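PDB 8QZI: Phenolphthiocerol/phthiocerol polyketide synthase subunit C from Mycobacterium tuberculosis H37Rv, which is a modular polyketide synthase subunit that probably extends acyl chains held on its carrier domain during phthiocerol and phenolphthiocerol lipid synthesis. Local coordinates for residues G52-A57 against A120-M125. Numbering follows the deposited sequence.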
loop_
_atom_site.group_PDB
_atom_site.type_symbol
_atom_site.label_atom_id
_atom_site.label_comp_id
_atom_site.label_asym_id
_atom_site.label_seq_id
_atom_site.Cartn_x
_atom_site.Cartn_y
_atom_site.Cartn_z
ATOM N N GLY F 52 -0.927 30.076 -3.575
ATOM C CA GLY F 52 -0.553 29.884 -4.971
ATOM C C GLY F 52 0.835 29.342 -5.265
ATOM O O GLY F 52 0.967 28.399 -6.053
ATOM N N HIS F 53 1.885 29.934 -4.682
ATOM C CA HIS F 53 3.219 29.368 -4.870
ATOM C C HIS F 53 3.393 28.039 -4.148
ATOM O O HIS F 53 4.288 27.256 -4.504
ATOM C CB HIS F 53 4.285 30.338 -4.398
ATOM C CG HIS F 53 4.633 31.358 -5.418
ATOM N ND1 HIS F 53 5.461 32.428 -5.154
ATOM C CD2 HIS F 53 4.260 31.478 -6.713
ATOM C CE1 HIS F 53 5.586 33.164 -6.244
ATOM N NE2 HIS F 53 4.863 32.611 -7.202
ATOM N N LEU F 54 2.571 27.783 -3.129
ATOM C CA LEU F 54 2.580 26.489 -2.464
ATOM C C LEU F 54 2.329 25.377 -3.474
ATOM O O LEU F 54 3.149 24.472 -3.639
ATOM C CB LEU F 54 1.532 26.487 -1.356
ATOM C CG LEU F 54 1.639 25.332 -0.378
ATOM C CD1 LEU F 54 3.026 25.255 0.224
ATOM C CD2 LEU F 54 0.588 25.496 0.701
ATOM N N ALA F 55 1.210 25.463 -4.193
ATOM C CA ALA F 55 0.948 24.550 -5.301
ATOM C C ALA F 55 2.137 24.465 -6.265
ATOM O O ALA F 55 2.581 23.372 -6.627
ATOM C CB ALA F 55 -0.324 24.988 -6.034
ATOM N N SER F 56 2.666 25.606 -6.700
ATOM C CA SER F 56 3.791 25.550 -7.624
ATOM C C SER F 56 4.972 24.825 -7.005
ATOM O O SER F 56 5.704 24.119 -7.706
ATOM C CB SER F 56 4.203 26.966 -8.062
ATOM O OG SER F 56 5.164 27.558 -7.189
ATOM N N ALA F 57 5.160 24.977 -5.694
ATOM C CA ALA F 57 6.382 24.506 -5.052
ATOM C C ALA F 57 6.337 23.004 -4.764
ATOM O O ALA F 57 7.382 22.339 -4.762
ATOM C CB ALA F 57 6.620 25.319 -3.768
ATOM N N ALA F 120 -4.930 23.108 3.160
ATOM C CA ALA F 120 -4.617 22.456 4.431
ATOM C C ALA F 120 -3.205 22.779 4.914
ATOM O O ALA F 120 -2.991 23.030 6.105
ATOM C CB ALA F 120 -4.817 20.944 4.299
ATOM N N LEU F 121 -2.225 22.766 4.011
ATOM C CA LEU F 121 -0.870 23.134 4.411
ATOM C C LEU F 121 -0.766 24.620 4.735
ATOM O O LEU F 121 -0.000 25.006 5.623
ATOM C CB LEU F 121 0.132 22.741 3.322
ATOM C CG LEU F 121 1.128 21.624 3.685
ATOM C CD1 LEU F 121 0.378 20.412 4.199
ATOM C CD2 LEU F 121 2.069 21.219 2.537
ATOM N N CYS F 122 -1.537 25.462 4.041
ATOM C CA CYS F 122 -1.448 26.904 4.239
ATOM C C CYS F 122 -1.889 27.317 5.643
ATOM O O CYS F 122 -1.502 28.397 6.109
ATOM C CB CYS F 122 -2.267 27.635 3.162
ATOM S SG CYS F 122 -1.352 28.822 2.079
ATOM N N GLU F 123 -2.683 26.487 6.333
ATOM C CA GLU F 123 -2.939 26.723 7.754
ATOM C C GLU F 123 -1.741 26.308 8.599
ATOM O O GLU F 123 -1.385 26.988 9.568
ATOM C CB GLU F 123 -4.194 25.975 8.214
ATOM C CG GLU F 123 -4.757 24.999 7.198
ATOM C CD GLU F 123 -6.078 25.466 6.622
ATOM O OE1 GLU F 123 -7.112 24.835 6.921
ATOM O OE2 GLU F 123 -6.085 26.469 5.881
ATOM N N ARG F 124 -1.105 25.198 8.229
ATOM C CA ARG F 124 0.047 24.707 8.972
ATOM C C ARG F 124 1.217 25.677 8.889
ATOM O O ARG F 124 1.725 26.139 9.916
ATOM C CB ARG F 124 0.441 23.330 8.439
ATOM C CG ARG F 124 -0.719 22.353 8.378
ATOM C CD ARG F 124 -1.154 21.888 9.770
ATOM N NE ARG F 124 -0.714 22.778 10.839
ATOM C CZ ARG F 124 0.505 22.757 11.369
ATOM N NH1 ARG F 124 0.827 23.611 12.337
ATOM N NH2 ARG F 124 1.409 21.895 10.914
HETATM N N MSE F 125 1.646 26.000 7.670
HETATM C CA MSE F 125 2.865 26.766 7.396
HETATM C C MSE F 125 3.769 26.961 8.614
HETATM O O MSE F 125 3.661 27.951 9.332
HETATM C CB MSE F 125 2.513 28.134 6.787
HETATM C CG MSE F 125 1.429 28.930 7.510
HETATM SE SE MSE F 125 1.430 30.854 7.073
HETATM C CE MSE F 125 0.528 30.838 5.342
#
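The flat group that meets Leu54 is the peptide joining Leu121 to Cys122. Methyl CD2 of Leu54 sits over one face of it, almost straight above the nitrogen, with Leu54 CD2 4.0 Å from Cys122 N. Two side chains that touch the same methyl rise at either end of the peptide, on the methyl's own face. Leu121 CB stands at the carbonyl-carbon end and is the nearer, 3.8 Å from Leu54 CD2. Cys122 SG stands at the nitrogen end, 4.1 Å from Leu54 CD2. The methyl thus rests between CB and the sulfur, with the backbone beneath it. The side chains of Leu54 and Leu121 cross at about a right angle. In Leu54 CG is trans to the backbone N (chi1 -167°), beside the carbonyl carbon. With chi2 at 55°, CD2 is in turn anti to CA. Together the two torsions carry CD2 from helix 52-66 to helix 119-124. The CA atoms of Leu54 and Cys122 are 7.8 Å apart. Leu121 also packs on Leu99. Leu121 is buried, while Leu54 and Cys122 are partly exposed, so the contact is only partly buried. The two segments join the first and last helices of a carrier-protein domain, whose fold is a small helical bundle. No hydrogen bond links them, and just 126 Å² is buried in all. The chemistry is therefore apolar and non-directional, a hydrophobic contact made through one leucine methyl.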